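Local coordinates for protein glycosyl hydrolase family 88 (Pedobacter heparinus, PDB 3WIW) that hydrolyses unsaturated glucuronyl sugars with specificity for heparin fragments, working through an alpha6/alpha6-barrel of glycoside hydrolase family 88, at residues A104-T107 with I108-K112; I173-L176 with M177-Y181; E272-A275 with A276-N280; S314-L317 with D318-T321. All blocks are in the same frame, centred on the assembly; numbering follows the deposited sequence.

Interaction 1: residues A104-T107 with I108-K112; sequences ALDT and IQYVK
Asp106 and Gln109 cross with their flat groups well turned, the carboxylate and amide planes 69° apart. Gln109 CG sits between the backbone N and the carbonyl carbon (chi1 75°), and this brings NE2 to the backbone oxygen Asp106 O at 3.1 Å. Gln109 N bonds the same oxygen at 3.2 Å, from the opposite face of the carbonyl plane. Asp106 O is thus gripped twice by one residue. The other end of the amide is fixed as well, since Gln109 OE1 accepts a bond from Asn143. Gln109 CG also lies 3.5 Å above the Tyr110 ring, over its centre. A water in the ring plane bridges Tyr110 OH (2.6 Å) and Asp106 OD1 (2.7 Å), donating to the carboxylate. On the buried side Leu105 and Ile108 run side by side, pointing the same way, with Leu105 CB 3.8 Å from Ile108 CD1. Ile108 then packs on Leu117, Met120 and Leu121 of helix 117-132. Backbone bonds Ile108 N to Leu105 O and Tyr110 N to Thr107 O span three residues. This is the i to i+3 pattern of a 3-10 turn, here in the loop joining helices 92-103 and 117-132 of the barrel.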
ATOM      1  N   ALA A 104      17.443 -11.031  -0.024  1.00 13.78           N
ATOM      2  CA  ALA A 104      17.543 -11.280  -1.460  1.00 14.89           C
ATOM      3  C   ALA A 104      17.267 -10.019  -2.288  1.00 13.60           C
ATOM      4  O   ALA A 104      17.473 -10.034  -3.501  1.00 14.63           O
ATOM      5  CB  ALA A 104      16.599 -12.393  -1.887  1.00 15.58           C
ATOM      6  N   LEU A 105      16.809  -8.940  -1.644  1.00 12.79           N
ATOM      7  CA  LEU A 105      16.467  -7.706  -2.347  1.00 12.39           C
ATOM      8  C   LEU A 105      17.554  -6.623  -2.246  1.00 12.71           C
ATOM      9  O   LEU A 105      17.323  -5.451  -2.562  1.00 13.14           O
ATOM     10  CB  LEU A 105      15.127  -7.171  -1.846  1.00 11.77           C
ATOM     11  CG  LEU A 105      13.930  -8.094  -2.128  1.00 12.85           C
ATOM     12  CD1 LEU A 105      12.624  -7.441  -1.696  1.00 13.43           C
ATOM     13  CD2 LEU A 105      13.891  -8.525  -3.608  1.00 14.13           C
ATOM     14  N   ASP A 106      18.755  -7.019  -1.830  1.00 14.00           N
ATOM     15  CA  ASP A 106      19.868  -6.107  -1.599  1.00 14.47           C
ATOM     16  C   ASP A 106      20.110  -5.163  -2.777  1.00 14.60           C
ATOM     17  O   ASP A 106      20.397  -3.981  -2.573  1.00 14.20           O
ATOM     18  CB  ASP A 106      21.117  -6.941  -1.309  1.00 15.09           C
ATOM     19  CG  ASP A 106      22.350  -6.091  -1.099  1.00 17.64           C
ATOM     20  OD1 ASP A 106      23.014  -5.749  -2.101  1.00 19.13           O
ATOM     21  OD2 ASP A 106      22.655  -5.747   0.065  1.00 19.26           O
ATOM     22  N   THR A 107      19.987  -5.671  -4.006  0.54 13.61           N
ATOM     23  CA  THR A 107      20.311  -4.873  -5.197  0.54 13.84           C
ATOM     24  C   THR A 107      19.428  -3.637  -5.364  0.54 13.21           C
ATOM     25  O   THR A 107      19.803  -2.691  -6.063  0.54 13.98           O
ATOM     26  CB  THR A 107      20.265  -5.700  -6.513  0.54 14.73           C
ATOM     27  OG1 THR A 107      18.992  -6.354  -6.633  0.54 16.30           O
ATOM     28  CG2 THR A 107      21.402  -6.733  -6.577  0.54 14.90           C
ATOM     29  N   ILE A 108      18.258  -3.636  -4.728  1.00 12.16           N
ATOM     30  CA  ILE A 108      17.339  -2.513  -4.899  1.00 12.21           C
ATOM     31  C   ILE A 108      17.916  -1.205  -4.344  1.00 11.80           C
ATOM     32  O   ILE A 108      17.518  -0.124  -4.745  1.00 11.97           O
ATOM     33  CB  ILE A 108      15.957  -2.813  -4.315  1.00 12.66           C
ATOM     34  CG1 ILE A 108      15.440  -4.127  -4.904  1.00 14.25           C
ATOM     35  CG2 ILE A 108      14.975  -1.684  -4.633  1.00 13.44           C
ATOM     36  CD1 ILE A 108      14.092  -4.514  -4.347  1.00 14.96           C
ATOM     37  N   GLN A 109      18.897  -1.307  -3.454  1.00 11.72           N
ATOM     38  CA  GLN A 109      19.528  -0.105  -2.904  1.00 12.94           C
ATOM     39  C   GLN A 109      20.305   0.695  -3.942  1.00 13.28           C
ATOM     40  O   GLN A 109      20.774   1.794  -3.640  1.00 14.98           O
ATOM     41  CB  GLN A 109      20.461  -0.470  -1.760  1.00 14.02           C
ATOM     42  CG  GLN A 109      21.774  -1.096  -2.224  1.00 14.11           C
ATOM     43  CD  GLN A 109      22.607  -1.581  -1.073  1.00 14.17           C
ATOM     44  OE1 GLN A 109      23.108  -0.789  -0.271  1.00 16.42           O
ATOM     45  NE2 GLN A 109      22.766  -2.885  -0.985  1.00 15.30           N
ATOM     46  N   TYR A 110      20.454   0.158  -5.151  1.00 13.00           N
ATOM     47  CA  TYR A 110      21.186   0.852  -6.219  1.00 14.80           C
ATOM     48  C   TYR A 110      20.242   1.372  -7.310  1.00 14.96           C
ATOM     49  O   TYR A 110      20.685   1.962  -8.286  1.00 17.57           O
ATOM     50  CB  TYR A 110      22.257  -0.063  -6.822  1.00 14.78           C
ATOM     51  CG  TYR A 110      23.178  -0.644  -5.804  1.00 15.96           C
ATOM     52  CD1 TYR A 110      24.062   0.166  -5.096  1.00 16.65           C
ATOM     53  CD2 TYR A 110      23.191  -2.013  -5.560  1.00 16.12           C
ATOM     54  CE1 TYR A 110      24.930  -0.382  -4.158  1.00 16.78           C
ATOM     55  CE2 TYR A 110      24.048  -2.566  -4.629  1.00 16.33           C
ATOM     56  CZ  TYR A 110      24.905  -1.742  -3.929  1.00 17.36           C
ATOM     57  OH  TYR A 110      25.755  -2.270  -3.005  1.00 18.89           O
ATOM     58  N   VAL A 111      18.940   1.146  -7.148  1.00 13.74           N
ATOM     59  CA  VAL A 111      17.965   1.522  -8.169  1.00 12.89           C
ATOM     60  C   VAL A 111      17.600   3.008  -8.086  1.00 12.79           C
ATOM     61  O   VAL A 111      17.236   3.515  -7.016  1.00 12.43           O
ATOM     62  CB  VAL A 111      16.706   0.647  -8.041  1.00 14.79           C
ATOM     63  CG1 VAL A 111      15.595   1.162  -8.957  1.00 15.41           C
ATOM     64  CG2 VAL A 111      17.055  -0.812  -8.364  1.00 15.00           C
ATOM     65  N   LYS A 112      17.658   3.686  -9.234  1.00 13.96           N
ATOM     66  CA  LYS A 112      17.526   5.143  -9.308  1.00 13.72           C
ATOM     67  C   LYS A 112      16.333   5.636 -10.116  1.00 13.63           C
ATOM     68  O   LYS A 112      16.014   6.829 -10.080  1.00 13.29           O
ATOM     69  CB  LYS A 112      18.799   5.753  -9.883  1.00 15.86           C
ATOM     70  CG  LYS A 112      20.006   5.505  -9.017  1.00 19.14           C
ATOM     71  CD  LYS A 112      21.246   6.068  -9.684  1.00 23.59           C
ATOM     72  CE  LYS A 112      22.484   5.819  -8.851  1.00 26.08           C
ATOM     73  NZ  LYS A 112      22.461   6.597  -7.579  1.00 28.05           N
TER
HETATM   74  O   HOH W   1      25.520  -4.741  -2.347  1.00 23.58           O

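Interaction 2: residues I173-L176 with M177-Y181; sequences IDNL and MNLEY
Asp174, the predicted proton donor, stands just before helix 175-188, and its backbone oxygen takes part in the turn that leads into the helix. Asp174 O accepts from Met177 N at 2.9 Å, and Leu176 O accepts from Leu179 N at 3.2 Å. Between them, Asn178 N makes a weak bond to Asn175 O. All three span three residues, an i to i+3 pattern, in a weakly bonded stretch of helix. The donor on Leu176 O stands 65° out of the carbonyl plane, far from the lone-pair directions. Leu176 and Leu179 are the apolar pair. Their chains cross obliquely, and Leu176 CD2 meets Leu179 CD1 at 4.0 Å. Met177 CB lies 3.4 Å from Asp174 O, while its chain bends at chi2 and chi3 and leads away from the turn. Asn178 is a second-shell residue. Its OD1 takes the backbone N of Phe119 and its ND2 donates to Asp116, the predicted nucleophile. Bonds at both ends fix the rotation of this amide beside the site. The Asp174 carboxylate is held by His218 and, weakly, by Trp250, close to a bound buffer molecule. Leu179 packs on helix 192-208, Met177 reaches helices 245-262 and 117-132, and Ile173 ties the start of the turn by backbone bonds to His218 near strand 219-222.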
ATOM      1  N   ILE A 173      -0.648   9.244  -7.872  1.00  8.40           N
ATOM      2  CA  ILE A 173      -1.186   9.281  -6.523  1.00  8.50           C
ATOM      3  C   ILE A 173      -0.476   8.236  -5.626  1.00  8.64           C
ATOM      4  O   ILE A 173      -0.274   8.472  -4.413  1.00  9.64           O
ATOM      5  CB  ILE A 173      -2.734   9.105  -6.548  1.00  9.21           C
ATOM      6  CG1 ILE A 173      -3.347   9.483  -5.205  1.00 10.11           C
ATOM      7  CG2 ILE A 173      -3.142   7.659  -6.917  1.00  9.56           C
ATOM      8  CD1 ILE A 173      -3.347  10.996  -4.908  1.00 11.29           C
ATOM      9  N   ASP A 174      -0.104   7.091  -6.215  1.00  8.86           N
ATOM     10  CA  ASP A 174       0.562   6.007  -5.474  1.00  8.69           C
ATOM     11  C   ASP A 174       1.859   6.502  -4.801  1.00  8.62           C
ATOM     12  O   ASP A 174       2.312   5.921  -3.809  1.00  9.17           O
ATOM     13  CB  ASP A 174       0.928   4.819  -6.377  1.00  8.78           C
ATOM     14  CG  ASP A 174      -0.080   4.528  -7.501  1.00  9.60           C
ATOM     15  OD1 ASP A 174      -0.593   5.453  -8.174  1.00  9.67           O
ATOM     16  OD2 ASP A 174      -0.267   3.327  -7.775  1.00 10.34           O
ATOM     17  N   ASN A 175       2.468   7.551  -5.357  1.00  8.49           N
ATOM     18  CA  ASN A 175       3.736   8.099  -4.860  1.00  8.67           C
ATOM     19  C   ASN A 175       3.574   8.582  -3.404  1.00  8.37           C
ATOM     20  O   ASN A 175       4.569   8.627  -2.669  1.00  9.52           O
ATOM     21  CB  ASN A 175       4.203   9.217  -5.810  1.00  9.38           C
ATOM     22  CG  ASN A 175       5.720   9.506  -5.797  1.00  9.27           C
ATOM     23  OD1 ASN A 175       6.284   9.798  -6.871  1.00  9.93           O
ATOM     24  ND2 ASN A 175       6.369   9.464  -4.626  1.00  9.75           N
ATOM     25  N   LEU A 176       2.354   8.925  -2.971  1.00  8.36           N
ATOM     26  CA  LEU A 176       2.157   9.261  -1.547  1.00  8.46           C
ATOM     27  C   LEU A 176       2.666   8.149  -0.629  1.00  8.16           C
ATOM     28  O   LEU A 176       3.179   8.416   0.465  1.00  9.94           O
ATOM     29  CB  LEU A 176       0.692   9.574  -1.222  1.00  9.73           C
ATOM     30  CG  LEU A 176       0.164  10.878  -1.825  1.00  9.95           C
ATOM     31  CD1 LEU A 176      -1.362  10.830  -1.790  1.00 10.78           C
ATOM     32  CD2 LEU A 176       0.698  12.101  -1.072  1.00 11.70           C
ATOM     33  N   MET A 177       2.476   6.894  -1.034  1.00  8.27           N
ATOM     34  CA  MET A 177       2.832   5.770  -0.163  1.00  7.97           C
ATOM     35  C   MET A 177       4.330   5.710   0.041  1.00  8.59           C
ATOM     36  O   MET A 177       4.794   5.321   1.115  1.00  9.82           O
ATOM     37  CB  MET A 177       2.324   4.464  -0.770  1.00  8.21           C
ATOM     38  CG  MET A 177       0.806   4.434  -0.946  1.00  8.45           C
ATOM     39  SD  MET A 177      -0.099   4.454   0.611  1.00  9.36           S
ATOM     40  CE  MET A 177       0.387   2.840   1.248  1.00  9.12           C
ATOM     41  N   ASN A 178       5.079   6.073  -1.002  1.00  8.65           N
ATOM     42  CA  ASN A 178       6.535   6.053  -0.971  1.00  8.19           C
ATOM     43  C   ASN A 178       7.141   7.149  -0.095  1.00  9.17           C
ATOM     44  O   ASN A 178       8.319   7.117   0.194  1.00  9.99           O
ATOM     45  CB  ASN A 178       7.046   6.082  -2.405  1.00  8.72           C
ATOM     46  CG  ASN A 178       6.803   4.775  -3.107  1.00  9.30           C
ATOM     47  OD1 ASN A 178       7.238   3.729  -2.632  1.00  9.64           O
ATOM     48  ND2 ASN A 178       6.088   4.810  -4.234  1.00 10.44           N
ATOM     49  N   LEU A 179       6.338   8.121   0.331  1.00  9.75           N
ATOM     50  CA  LEU A 179       6.810   9.157   1.252  1.00  9.79           C
ATOM     51  C   LEU A 179       7.160   8.619   2.635  1.00  9.81           C
ATOM     52  O   LEU A 179       8.025   9.184   3.305  1.00 10.30           O
ATOM     53  CB  LEU A 179       5.789  10.283   1.380  1.00 10.11           C
ATOM     54  CG  LEU A 179       5.374  10.945   0.070  1.00 10.24           C
ATOM     55  CD1 LEU A 179       4.432  12.094   0.386  1.00 10.80           C
ATOM     56  CD2 LEU A 179       6.577  11.379  -0.768  1.00 11.62           C
ATOM     57  N   GLU A 180       6.516   7.522   3.049  1.00  9.06           N
ATOM     58  CA  GLU A 180       6.718   7.007   4.406  1.00  9.75           C
ATOM     59  C   GLU A 180       8.214   6.707   4.626  1.00  9.89           C
ATOM     60  O   GLU A 180       8.798   7.033   5.671  1.00 10.55           O
ATOM     61  CB  GLU A 180       5.861   5.762   4.652  1.00  9.47           C
ATOM     62  CG  GLU A 180       5.896   5.388   6.133  1.00 11.04           C
ATOM     63  CD  GLU A 180       5.065   4.186   6.484  1.00 12.10           C
ATOM     64  OE1 GLU A 180       5.220   3.661   7.604  1.00 13.85           O
ATOM     65  OE2 GLU A 180       4.209   3.803   5.676  1.00 12.40           O
ATOM     66  N   TYR A 181       8.816   6.080   3.621  1.00 10.08           N
ATOM     67  CA  TYR A 181      10.240   5.778   3.612  1.00  9.96           C
ATOM     68  C   TYR A 181      11.076   7.027   3.888  1.00 10.01           C
ATOM     69  O   TYR A 181      11.982   7.003   4.744  1.00 10.77           O
ATOM     70  CB  TYR A 181      10.588   5.198   2.255  1.00 10.11           C
ATOM     71  CG  TYR A 181      11.994   4.615   2.094  1.00  9.81           C
ATOM     72  CD1 TYR A 181      12.883   4.424   3.164  1.00 10.84           C
ATOM     73  CD2 TYR A 181      12.410   4.222   0.812  1.00 10.21           C
ATOM     74  CE1 TYR A 181      14.153   3.854   2.930  1.00 11.07           C
ATOM     75  CE2 TYR A 181      13.630   3.657   0.572  1.00 11.63           C
ATOM     76  CZ  TYR A 181      14.507   3.475   1.621  1.00 11.12           C
ATOM     77  OH  TYR A 181      15.717   2.893   1.341  1.00 12.08           O
TER

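Interaction 3: residues E272-A275 with A276-N280; sequences EHIA and AFIMN
Ile274 and Ile278 make the tight part of this contact, one helical turn apart on the buried side of helix 265-279. They lie side by side and point the same way, with Ile274 CG2 3.7 Å from Ile278 CD1. The matching torsions explain the fit. In both residues CG2 is anti to the backbone N and CG1 is anti to the carbonyl carbon (chi1 -65° and -69°), so the two branched chains repeat along the helix. Ile278 CG1 also rests 3.5 Å from Ile274 O. Next to this pair, Met279 folds back over Ala275. Its CG comes to 3.2 Å from Ala275 O, and the sulfur SD stands 4.2 Å from Ala275 CB. Leu252 of helix 245-262 touches both Ile274 and Ala275, and Tyr329 touches both Ala275 and Met279.

The other side is looser. Ala276 offers only a methyl group, 3.7 Å from Glu272 O. His273 is exposed and turns from the later segment to stack on Tyr214. Phe277 keeps CB 3.4 Å from Ile274 O, but its ring leads away and meets His281 edge-to-face. Glu272 points away from the later segment, and its OE2 is hydrogen-bonded to Tyr329 of helix 327-340.

The backbone bonds are those of a regular alpha-helix, and Met279 N to Ala275 O is the shortest at 2.8 Å. The chemistry is therefore divided: the main chain pairs its N-H groups with carbonyls one turn back, dispersion contacts join the side chains within the segments, and the polar and aromatic groups are spent on partners elsewhere in the fold.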
ATOM      1  N   GLU A 272      -9.689  13.132   6.501  1.00 11.03           N
ATOM      2  CA  GLU A 272     -11.091  12.993   6.857  1.00 11.82           C
ATOM      3  C   GLU A 272     -12.010  13.334   5.688  1.00 11.07           C
ATOM      4  O   GLU A 272     -13.047  12.692   5.526  1.00 12.02           O
ATOM      5  CB  GLU A 272     -11.444  13.815   8.104  1.00 13.84           C
ATOM      6  CG  GLU A 272     -10.792  13.269   9.368  1.00 15.91           C
ATOM      7  CD  GLU A 272     -11.531  13.701  10.618  1.00 19.47           C
ATOM      8  OE1 GLU A 272     -11.060  14.661  11.262  1.00 21.69           O
ATOM      9  OE2 GLU A 272     -12.590  13.090  10.942  1.00 19.62           O
ATOM     10  N   HIS A 273     -11.636  14.329   4.885  1.00 11.55           N
ATOM     11  CA  HIS A 273     -12.433  14.656   3.687  1.00 11.83           C
ATOM     12  C   HIS A 273     -12.427  13.495   2.693  1.00 11.45           C
ATOM     13  O   HIS A 273     -13.477  13.121   2.151  1.00 11.60           O
ATOM     14  CB  HIS A 273     -11.944  15.935   2.990  1.00 13.03           C
ATOM     15  CG  HIS A 273     -12.187  17.191   3.768  1.00 14.64           C
ATOM     16  ND1 HIS A 273     -13.425  17.530   4.268  1.00 17.07           N
ATOM     17  CD2 HIS A 273     -11.354  18.210   4.105  1.00 16.18           C
ATOM     18  CE1 HIS A 273     -13.343  18.689   4.895  1.00 17.26           C
ATOM     19  NE2 HIS A 273     -12.097  19.120   4.812  1.00 17.40           N
ATOM     20  N   ILE A 274     -11.258  12.906   2.470  1.00 11.06           N
ATOM     21  CA  ILE A 274     -11.157  11.739   1.609  1.00 10.86           C
ATOM     22  C   ILE A 274     -11.991  10.580   2.169  1.00 10.56           C
ATOM     23  O   ILE A 274     -12.756   9.943   1.438  1.00 10.97           O
ATOM     24  CB  ILE A 274      -9.690  11.304   1.418  1.00 10.79           C
ATOM     25  CG1 ILE A 274      -8.896  12.380   0.664  1.00 10.58           C
ATOM     26  CG2 ILE A 274      -9.633   9.965   0.652  1.00 11.10           C
ATOM     27  CD1 ILE A 274      -7.383  12.122   0.720  1.00 11.46           C
ATOM     28  N   ALA A 275     -11.901  10.359   3.478  1.00 11.36           N
ATOM     29  CA  ALA A 275     -12.603   9.245   4.102  1.00 11.26           C
ATOM     30  C   ALA A 275     -14.105   9.381   3.886  1.00 11.60           C
ATOM     31  O   ALA A 275     -14.795   8.401   3.603  1.00 12.25           O
ATOM     32  CB  ALA A 275     -12.289   9.176   5.591  1.00 11.58           C
ATOM     33  N   ALA A 276     -14.633  10.591   4.027  1.00 11.87           N
ATOM     34  CA  ALA A 276     -16.056  10.824   3.791  1.00 12.62           C
ATOM     35  C   ALA A 276     -16.456  10.580   2.336  1.00 12.89           C
ATOM     36  O   ALA A 276     -17.489   9.960   2.076  1.00 13.14           O
ATOM     37  CB  ALA A 276     -16.448  12.236   4.243  1.00 13.24           C
ATOM     38  N   PHE A 277     -15.648  11.055   1.391  1.00 12.42           N
ATOM     39  CA  PHE A 277     -15.895  10.796  -0.020  1.00 12.21           C
ATOM     40  C   PHE A 277     -15.998   9.288  -0.293  1.00 11.23           C
ATOM     41  O   PHE A 277     -16.919   8.834  -0.983  1.00 11.81           O
ATOM     42  CB  PHE A 277     -14.805  11.435  -0.894  1.00 12.60           C
ATOM     43  CG  PHE A 277     -14.864  10.994  -2.339  1.00 12.28           C
ATOM     44  CD1 PHE A 277     -15.857  11.479  -3.203  1.00 13.00           C
ATOM     45  CD2 PHE A 277     -13.960  10.053  -2.824  1.00 13.22           C
ATOM     46  CE1 PHE A 277     -15.922  11.032  -4.525  1.00 13.92           C
ATOM     47  CE2 PHE A 277     -14.030   9.611  -4.153  1.00 13.72           C
ATOM     48  CZ  PHE A 277     -15.014  10.101  -4.992  1.00 13.48           C
ATOM     49  N   ILE A 278     -15.086   8.509   0.287  1.00 10.90           N
ATOM     50  CA  ILE A 278     -15.056   7.059   0.109  1.00 10.90           C
ATOM     51  C   ILE A 278     -16.221   6.370   0.837  1.00 11.97           C
ATOM     52  O   ILE A 278     -16.993   5.609   0.229  1.00 12.11           O
ATOM     53  CB  ILE A 278     -13.701   6.480   0.572  1.00 10.38           C
ATOM     54  CG1 ILE A 278     -12.587   6.916  -0.393  1.00 11.54           C
ATOM     55  CG2 ILE A 278     -13.778   4.967   0.658  1.00 12.05           C
ATOM     56  CD1 ILE A 278     -11.169   6.592   0.084  1.00 11.47           C
ATOM     57  N   MET A 279     -16.386   6.674   2.117  1.00 11.64           N
ATOM     58  CA  MET A 279     -17.342   5.944   2.943  1.00 12.90           C
ATOM     59  C   MET A 279     -18.788   6.225   2.543  1.00 14.04           C
ATOM     60  O   MET A 279     -19.647   5.352   2.627  1.00 16.59           O
ATOM     61  CB  MET A 279     -17.133   6.287   4.419  1.00 13.12           C
ATOM     62  CG  MET A 279     -15.810   5.740   4.967  1.00 13.73           C
ATOM     63  SD  MET A 279     -15.357   6.434   6.573  1.00 15.74           S
ATOM     64  CE  MET A 279     -16.692   5.840   7.595  1.00 17.12           C
ATOM     65  N   ASN A 280     -19.051   7.448   2.105  1.00 14.73           N
ATOM     66  CA  ASN A 280     -20.407   7.858   1.764  1.00 15.95           C
ATOM     67  C   ASN A 280     -20.702   7.736   0.279  1.00 14.26           C
ATOM     68  O   ASN A 280     -21.756   8.144  -0.192  1.00 14.76           O
ATOM     69  CB  ASN A 280     -20.638   9.297   2.203  1.00 19.28           C
ATOM     70  CG  ASN A 280     -20.462   9.480   3.685  1.00 24.23           C
ATOM     71  OD1 ASN A 280     -20.780   8.589   4.472  1.00 27.98           O
ATOM     72  ND2 ASN A 280     -19.947  10.636   4.077  1.00 26.94           N
TER

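Interaction 4: residues S314-L317 with D318-T321; sequences SALL and DLST
The backbone runs as alpha-helix through 314-319, with i to i+4 bonds such as Leu319 N to Ala315 O (2.8 Å, in the carbonyl plane) and Ser320 N to Leu316 O (2.8 Å). Leu316 and Leu319 meet through their CD2 methyls at 4.1 Å. They start from different torsions: Leu316 CG is anti to the carbonyl carbon (chi1 -70°), Leu319 CG anti to the backbone N (chi1 -172°). These place the two methyls together on the side facing helices 265-279 and 327-340. Ser320 turns back on the preceding turn. Its OG donates to Leu317 O at 2.7 Å, 22° out of the carbonyl plane. Thr321 does the same one residue on, with OG1 giving a bond to Asp318 O at 2.9 Å. Thr321 N bonds that oxygen too, so Asp318 O has two donors from one residue. Thr321 CG2 lies 3.5 Å from Leu317 O. The buried Asp318 carboxylate forms a salt bridge with Lys260, and Ser314 OG bonds Glu383. Near the end of helix 306-322, the hydroxyls of Ser320 and Thr321 thus donate to main-chain oxygens, while the buried acid probably stays charged beside its lysine.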
ATOM      1  N   SER A 314      -6.737  -0.506   6.516  1.00  9.41           N
ATOM      2  CA  SER A 314      -5.549  -0.186   7.295  1.00  9.00           C
ATOM      3  C   SER A 314      -5.505   1.307   7.612  1.00  9.38           C
ATOM      4  O   SER A 314      -5.293   1.697   8.763  1.00  9.83           O
ATOM      5  CB  SER A 314      -4.291  -0.624   6.573  1.00 10.46           C
ATOM      6  OG  SER A 314      -3.233  -0.500   7.496  1.00 10.93           O
ATOM      7  N   ALA A 315      -5.770   2.141   6.610  1.00  9.14           N
ATOM      8  CA  ALA A 315      -5.737   3.584   6.812  1.00  9.88           C
ATOM      9  C   ALA A 315      -6.803   4.037   7.812  1.00  9.51           C
ATOM     10  O   ALA A 315      -6.514   4.859   8.689  1.00 10.48           O
ATOM     11  CB  ALA A 315      -5.905   4.318   5.492  1.00  9.89           C
ATOM     12  N   LEU A 316      -8.028   3.533   7.662  1.00  9.77           N
ATOM     13  CA  LEU A 316      -9.112   3.945   8.554  1.00  9.15           C
ATOM     14  C   LEU A 316      -8.849   3.562  10.002  1.00  9.92           C
ATOM     15  O   LEU A 316      -9.236   4.289  10.925  1.00 11.41           O
ATOM     16  CB  LEU A 316     -10.465   3.408   8.079  1.00 10.15           C
ATOM     17  CG  LEU A 316     -11.027   4.030   6.800  1.00 10.15           C
ATOM     18  CD1 LEU A 316     -12.351   3.361   6.499  1.00 12.61           C
ATOM     19  CD2 LEU A 316     -11.212   5.536   6.947  1.00 12.58           C
ATOM     20  N   LEU A 317      -8.167   2.438  10.213  1.00 11.07           N
ATOM     21  CA  LEU A 317      -7.805   2.054  11.580  1.00 11.00           C
ATOM     22  C   LEU A 317      -6.821   3.059  12.192  1.00 11.36           C
ATOM     23  O   LEU A 317      -7.016   3.489  13.326  1.00 12.89           O
ATOM     24  CB  LEU A 317      -7.231   0.642  11.605  1.00 11.66           C
ATOM     25  CG  LEU A 317      -8.282  -0.443  11.351  1.00 11.72           C
ATOM     26  CD1 LEU A 317      -7.611  -1.776  10.996  1.00 13.77           C
ATOM     27  CD2 LEU A 317      -9.228  -0.585  12.556  1.00 11.84           C
ATOM     28  N   ASP A 318      -5.793   3.465  11.448  1.00 11.51           N
ATOM     29  CA  ASP A 318      -4.919   4.514  11.967  1.00 12.61           C
ATOM     30  C   ASP A 318      -5.671   5.841  12.106  1.00 12.72           C
ATOM     31  O   ASP A 318      -5.481   6.553  13.082  1.00 14.27           O
ATOM     32  CB  ASP A 318      -3.662   4.688  11.123  1.00 13.33           C
ATOM     33  CG  ASP A 318      -2.481   3.900  11.672  1.00 15.49           C
ATOM     34  OD1 ASP A 318      -2.679   2.924  12.446  1.00 17.08           O
ATOM     35  OD2 ASP A 318      -1.352   4.245  11.302  1.00 16.45           O
ATOM     36  N   LEU A 319      -6.539   6.174  11.151  1.00 12.05           N
ATOM     37  CA  LEU A 319      -7.269   7.433  11.238  1.00 12.19           C
ATOM     38  C   LEU A 319      -8.124   7.454  12.500  1.00 12.05           C
ATOM     39  O   LEU A 319      -8.225   8.492  13.177  1.00 13.58           O
ATOM     40  CB  LEU A 319      -8.136   7.625   9.998  1.00 11.93           C
ATOM     41  CG  LEU A 319      -8.816   8.985   9.859  1.00 12.84           C
ATOM     42  CD1 LEU A 319      -7.804  10.119   9.791  1.00 15.00           C
ATOM     43  CD2 LEU A 319      -9.737   9.008   8.634  1.00 13.72           C
ATOM     44  N   SER A 320      -8.731   6.303  12.819  1.00 12.25           N
ATOM     45  CA  SER A 320      -9.602   6.207  13.991  1.00 13.50           C
ATOM     46  C   SER A 320      -8.876   6.565  15.303  1.00 15.31           C
ATOM     47  O   SER A 320      -9.509   7.038  16.266  1.00 16.98           O
ATOM     48  CB  SER A 320     -10.254   4.822  14.085  1.00 13.60           C
ATOM     49  OG  SER A 320      -9.394   3.851  14.650  1.00 13.30           O
ATOM     50  N   THR A 321      -7.554   6.370  15.347  1.00 15.10           N
ATOM     51  CA  THR A 321      -6.790   6.648  16.566  1.00 17.57           C
ATOM     52  C   THR A 321      -6.259   8.073  16.611  1.00 18.47           C
ATOM     53  O   THR A 321      -5.770   8.527  17.654  1.00 21.22           O
ATOM     54  CB  THR A 321      -5.601   5.677  16.732  1.00 19.45           C
ATOM     55  OG1 THR A 321      -4.609   5.949  15.728  1.00 20.99           O
ATOM     56  CG2 THR A 321      -6.082   4.230  16.625  1.00 20.25           C
TER

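The four contacts follow one another along the chain, each within a single unbroken stretch, and all fall in the family 88 range. Interaction 1 lies in the loop between helices 92-103 and 117-132, about 36 Å from interaction 3 between centres and on the opposite side of the chain's centre. Interaction 2, about 9 Å from that centre, contains the predicted proton donor, and its Asn178 reaches the predicted nucleophile Asp116. Interactions 3 and 4 touch: Ala275 CB is 4.0 Å from both Leu316 CD2 and Leu319 CD2, joining the consecutive helices 265-279 and 306-322. Helix 245-262 packs against interactions 2, 3 and 4, and so connects the active-site turn with this pair of barrel helices.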